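Local coordinates for protein ALKF (Bacillus cereus, PDB 3ZBO) that is of unknown function but is related to the HEAT-like repeat DNA glycosylases AlkC and AlkD and has affinity for branched DNA structures such as Holliday junctions, at residues K26-N31 and N67-Y72; T183-I186 and L191-K194. One frame throughout, in Å; residues are numbered along the deposited sequence.

Both contacts lie in a single, mainly helical chain related to the DNA alkylation repair enzymes. From the N terminus, helix 9-19 is followed by helix 22-30. Contact 1 joins the last turn of helix 22-30 to the start of helix 68-77 and closes a loop of 35 residues, which includes helices 46-52 and 56-63. The chain then runs through several more helices before contact 2. There the end of helix 171-187 meets the start of helix 192-202 across a turn of only four residues. The two loops follow one another in series and neither crosses nor encloses the other. The centres of contact 1 and contact 2 are about 32 Å apart. The two lie on opposite sides of the chain's centre.

Contact 1: K26-N31 and N67-Y72; sequences KIYISN and NYDAMY
Tyr68 turns the edge of its ring toward the face of Tyr28 in a T-shaped (edge-to-face) stack. The ring planes stand at 77° and the centroids are 5.0 Å apart. Tyr68 CE2 lies over the Tyr28 face, displaced toward the rim, 3.7 Å from Tyr28 CE2. Tyr68 CD2 completes the approaching edge at 3.7 Å from Tyr28 CD2. The Tyr68 ring reaches across because CG is anti to the backbone N (chi1 173°). Asp69 comes to Tyr28 from another direction. Asp69 OD1 sits at the ring edge, in the ring plane, 3.3 Å from Tyr28 CE2.

The contact joins helices 22-30 and 68-77 in the N-terminal part of a HEAT-like helical fold. Asn67 is the N-cap of the second helix, and its OD1 accepts weak capping bonds from Asp69 N and Ala70 N. The Asp69 carboxylate is gripped by backbone amides of the loop at 38-40: OD2 meets Phe38 N and Gly39 N, and OD1 meets Val40 N. Tyr28 OH bonds to Val40 O, so the same loop holds both partners.

A water also joins the phenol ends. It lies 2.7 Å from Tyr68 OH and donates a longer bond of 3.3 Å to Tyr28 OH. Phe97 makes a second edge-to-face pair with Tyr68, and Met99 of helix 98-110 also touches Tyr68.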
loop_
_atom_site.group_PDB
_atom_site.type_symbol
_atom_site.label_atom_id
_atom_site.label_comp_id
_atom_site.label_asym_id
_atom_site.label_seq_id
_atom_site.Cartn_x
_atom_site.Cartn_y
_atom_site.Cartn_z
ATOM N N LYS A 26 -8.375 4.918 -17.914
ATOM C CA LYS A 26 -8.072 3.623 -18.598
ATOM C C LYS A 26 -7.067 2.724 -17.853
ATOM O O LYS A 26 -7.307 1.526 -17.717
ATOM C CB LYS A 26 -7.530 3.907 -20.046
ATOM C CG LYS A 26 -6.163 3.229 -20.375
ATOM C CD LYS A 26 -5.315 3.807 -21.596
ATOM C CE LYS A 26 -4.687 5.189 -21.378
ATOM N NZ LYS A 26 -3.284 5.328 -20.705
ATOM N N ILE A 27 -5.998 3.314 -17.347
ATOM C CA ILE A 27 -4.973 2.593 -16.660
ATOM C C ILE A 27 -5.544 2.075 -15.326
ATOM O O ILE A 27 -5.306 0.909 -14.933
ATOM C CB ILE A 27 -3.779 3.461 -16.452
ATOM C CG1 ILE A 27 -3.042 3.659 -17.809
ATOM C CG2 ILE A 27 -2.870 2.866 -15.474
ATOM C CD1 ILE A 27 -1.970 4.698 -17.714
ATOM N N TYR A 28 -6.289 2.963 -14.638
ATOM C CA TYR A 28 -6.855 2.501 -13.350
ATOM C C TYR A 28 -7.814 1.377 -13.546
ATOM O O TYR A 28 -7.796 0.373 -12.769
ATOM C CB TYR A 28 -7.547 3.679 -12.652
ATOM C CG TYR A 28 -6.640 4.720 -12.053
ATOM C CD1 TYR A 28 -5.210 4.552 -11.934
ATOM C CD2 TYR A 28 -7.242 5.876 -11.562
ATOM C CE1 TYR A 28 -4.478 5.518 -11.376
ATOM C CE2 TYR A 28 -6.498 6.880 -11.033
ATOM C CZ TYR A 28 -5.137 6.685 -10.914
ATOM O OH TYR A 28 -4.399 7.708 -10.308
ATOM N N ILE A 29 -8.642 1.466 -14.582
ATOM C CA ILE A 29 -9.568 0.368 -14.877
ATOM C C ILE A 29 -8.803 -0.928 -15.294
ATOM O O ILE A 29 -9.195 -2.063 -14.852
ATOM C CB ILE A 29 -10.586 0.856 -15.948
ATOM C CG1 ILE A 29 -11.512 1.876 -15.257
ATOM C CG2 ILE A 29 -11.433 -0.316 -16.413
ATOM C CD1 ILE A 29 -12.512 2.550 -16.281
ATOM N N SER A 30 -7.709 -0.775 -16.033
ATOM C CA SER A 30 -6.866 -1.911 -16.384
ATOM C C SER A 30 -6.325 -2.606 -15.137
ATOM O O SER A 30 -6.187 -3.821 -15.060
ATOM C CB SER A 30 -5.742 -1.406 -17.320
ATOM O OG SER A 30 -4.560 -1.194 -16.623
ATOM N N ASN A 31 -6.108 -1.822 -14.079
ATOM C CA ASN A 31 -5.557 -2.377 -12.871
ATOM C C ASN A 31 -6.640 -2.990 -11.943
ATOM O O ASN A 31 -6.322 -3.527 -10.882
ATOM C CB ASN A 31 -4.872 -1.295 -12.029
ATOM C CG ASN A 31 -3.632 -0.689 -12.725
ATOM O OD1 ASN A 31 -3.139 -1.232 -13.706
ATOM N ND2 ASN A 31 -3.095 0.403 -12.181
ATOM N N ASN A 67 -15.846 5.617 -5.333
ATOM C CA ASN A 67 -15.127 6.153 -6.473
ATOM C C ASN A 67 -13.645 6.153 -6.115
ATOM O O ASN A 67 -13.201 6.767 -5.136
ATOM C CB ASN A 67 -15.668 7.544 -6.779
ATOM C CG ASN A 67 -14.879 8.258 -7.871
ATOM O OD1 ASN A 67 -13.645 8.209 -7.939
ATOM N ND2 ASN A 67 -15.604 8.952 -8.745
ATOM N N TYR A 68 -12.846 5.350 -6.869
ATOM C CA TYR A 68 -11.469 5.178 -6.523
ATOM C C TYR A 68 -10.729 6.507 -6.262
ATOM O O TYR A 68 -9.931 6.653 -5.322
ATOM C CB TYR A 68 -10.691 4.381 -7.618
ATOM C CG TYR A 68 -9.200 4.334 -7.342
ATOM C CD1 TYR A 68 -8.668 3.617 -6.260
ATOM C CD2 TYR A 68 -8.286 5.114 -8.134
ATOM C CE1 TYR A 68 -7.327 3.631 -5.965
ATOM C CE2 TYR A 68 -6.953 5.116 -7.835
ATOM C CZ TYR A 68 -6.417 4.369 -6.759
ATOM O OH TYR A 68 -5.113 4.370 -6.419
ATOM N N ASP A 69 -10.931 7.498 -7.133
ATOM C CA ASP A 69 -10.133 8.716 -6.910
ATOM C C ASP A 69 -10.541 9.446 -5.655
ATOM O O ASP A 69 -9.689 10.021 -4.924
ATOM C CB ASP A 69 -10.295 9.680 -8.089
ATOM C CG ASP A 69 -9.770 9.057 -9.391
ATOM O OD1 ASP A 69 -8.572 9.009 -9.561
ATOM O OD2 ASP A 69 -10.612 8.608 -10.169
ATOM N N ALA A 70 -11.855 9.458 -5.416
ATOM C CA ALA A 70 -12.316 10.060 -4.144
ATOM C C ALA A 70 -11.827 9.293 -2.932
ATOM O O ALA A 70 -11.508 9.904 -1.893
ATOM C CB ALA A 70 -13.879 10.076 -4.107
ATOM N N MET A 71 -11.795 7.979 -3.093
ATOM C CA MET A 71 -11.288 7.153 -2.003
ATOM C C MET A 71 -9.773 7.346 -1.738
ATOM O O MET A 71 -9.331 7.379 -0.585
ATOM C CB MET A 71 -11.542 5.678 -2.263
ATOM C CG MET A 71 -13.004 5.347 -2.277
ATOM S SD MET A 71 -13.399 3.754 -3.044
ATOM C CE MET A 71 -13.171 2.667 -1.601
ATOM N N TYR A 72 -8.987 7.468 -2.830
ATOM C CA TYR A 72 -7.586 7.828 -2.709
ATOM C C TYR A 72 -7.437 9.160 -2.013
ATOM O O TYR A 72 -6.607 9.283 -1.084
ATOM C CB TYR A 72 -6.953 7.772 -4.150
ATOM C CG TYR A 72 -5.452 7.920 -3.999
ATOM C CD1 TYR A 72 -4.879 9.187 -3.874
ATOM C CD2 TYR A 72 -4.619 6.842 -4.097
ATOM C CE1 TYR A 72 -3.480 9.270 -3.731
ATOM C CE2 TYR A 72 -3.227 6.925 -3.897
ATOM C CZ TYR A 72 -2.668 8.162 -3.774
ATOM O OH TYR A 72 -1.285 8.248 -3.568
HETATM O O HOH W 1 -3.350 5.904 -7.758
#

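Contact 2: T183-I186 and L191-K194; sequences TVAI and LHEK
This is a local packing contact between consecutive helices. The last turn of helix 171-187 meets the first turn of helix 192-202, just beyond the short turn that joins them. No hydrogen bond is assigned between the segments. The backbones come close instead, with Ala185 CA only 4.4 Å from His192 CA. The small alanine side chain adds little bulk at this approach.

Val184 and Leu191 form the apolar part. Their side chains lie side by side and point the same way. Val184 CG1 touches Leu191 CB at 4.0 Å. Val184 CG1 also passes Leu191 O at 4.2 Å. In Val184, CG1 is the branch placed anti to the backbone N (chi1 172°), which sets it on the side of Leu191. Leu191 makes this contact through CB, while its branched end carries on beyond it. It occupies the N-cap position of helix 192-202.

The short turn sends helix 192-202 back roughly antiparallel to helix 171-187. The result is a helical hairpin in the C-terminal part of a fold related to the HEAT-like repeat DNA glycosylases. Helix 152-165 packs against it, with Ile155 touching both Val184 and Leu191. Helix 219-228 also covers it, where Ile223 meets Ala185 and Leu227 meets His192.

His192 packs near Ala185, but the orientation of its imidazole is doubtful in the model, so no bond is claimed. Ala185 O is buried here, and whether it has a partner cannot be judged while that ring is uncertain. Further along helix 192-202, Lys194 takes no part in the contact; its NZ forms a salt bridge with Glu160 of helix 152-165.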
loop_
_atom_site.group_PDB
_atom_site.type_symbol
_atom_site.label_atom_id
_atom_site.label_comp_id
_atom_site.label_asym_id
_atom_site.label_seq_id
_atom_site.Cartn_x
_atom_site.Cartn_y
_atom_site.Cartn_z
ATOM N N THR A 183 11.786 -4.505 0.528
ATOM C CA THR A 183 11.845 -3.364 1.448
ATOM C C THR A 183 12.702 -3.746 2.631
ATOM O O THR A 183 13.490 -2.901 3.110
ATOM C CB THR A 183 10.426 -2.969 1.896
ATOM O OG1 THR A 183 9.696 -2.581 0.727
ATOM C CG2 THR A 183 10.559 -1.704 2.793
ATOM N N VAL A 184 12.553 -4.969 3.164
ATOM C CA VAL A 184 13.434 -5.401 4.315
ATOM C C VAL A 184 14.885 -5.345 3.806
ATOM O O VAL A 184 15.767 -4.828 4.499
ATOM C CB VAL A 184 13.081 -6.817 4.823
ATOM C CG1 VAL A 184 14.179 -7.252 5.861
ATOM C CG2 VAL A 184 11.669 -6.781 5.514
ATOM N N ALA A 185 15.147 -5.873 2.603
ATOM C CA ALA A 185 16.585 -5.921 2.164
ATOM C C ALA A 185 17.206 -4.564 2.068
ATOM O O ALA A 185 18.452 -4.463 2.264
ATOM C CB ALA A 185 16.627 -6.662 0.863
ATOM N N ILE A 186 16.462 -3.558 1.658
ATOM C CA ILE A 186 17.008 -2.226 1.498
ATOM C C ILE A 186 16.813 -1.345 2.696
ATOM O O ILE A 186 17.729 -0.567 3.059
ATOM C CB ILE A 186 16.379 -1.611 0.208
ATOM C CG1 ILE A 186 16.789 -2.395 -1.020
ATOM C CG2 ILE A 186 16.817 -0.120 0.102
ATOM C CD1 ILE A 186 18.322 -2.659 -1.188
ATOM N N LEU A 191 18.528 -7.112 8.881
ATOM C CA LEU A 191 18.302 -8.344 8.194
ATOM C C LEU A 191 18.522 -8.185 6.679
ATOM O O LEU A 191 17.988 -8.977 5.882
ATOM C CB LEU A 191 16.828 -8.804 8.429
ATOM C CG LEU A 191 16.622 -9.226 9.886
ATOM C CD1 LEU A 191 15.173 -9.489 10.143
ATOM C CD2 LEU A 191 17.448 -10.411 10.250
ATOM N N HIS A 192 19.455 -7.260 6.338
ATOM C CA HIS A 192 19.816 -7.151 4.890
ATOM C C HIS A 192 20.258 -8.474 4.291
ATOM O O HIS A 192 19.728 -8.911 3.226
ATOM C CB HIS A 192 20.945 -6.113 4.708
ATOM C CG HIS A 192 21.429 -6.124 3.311
ATOM N ND1 HIS A 192 22.681 -6.520 2.864
ATOM C CD2 HIS A 192 20.705 -5.849 2.218
ATOM C CE1 HIS A 192 22.727 -6.407 1.526
ATOM N NE2 HIS A 192 21.534 -5.982 1.132
ATOM N N GLU A 193 21.201 -9.174 4.945
ATOM C CA GLU A 193 21.731 -10.384 4.320
ATOM C C GLU A 193 20.700 -11.482 4.240
ATOM O O GLU A 193 20.633 -12.153 3.216
ATOM C CB GLU A 193 22.992 -10.852 5.076
ATOM C CG GLU A 193 24.057 -9.725 5.116
ATOM C CD GLU A 193 23.724 -8.524 6.168
ATOM O OE1 GLU A 193 22.826 -8.604 7.186
ATOM O OE2 GLU A 193 24.391 -7.434 5.916
ATOM N N LYS A 194 19.856 -11.643 5.282
ATOM C CA LYS A 194 18.859 -12.730 5.243
ATOM C C LYS A 194 17.834 -12.449 4.142
ATOM O O LYS A 194 17.375 -13.377 3.519
ATOM C CB LYS A 194 18.144 -12.824 6.591
ATOM C CG LYS A 194 17.097 -13.892 6.654
ATOM C CD LYS A 194 16.432 -14.015 8.069
ATOM C CE LYS A 194 15.475 -15.177 8.002
ATOM N NZ LYS A 194 16.146 -16.480 8.302
#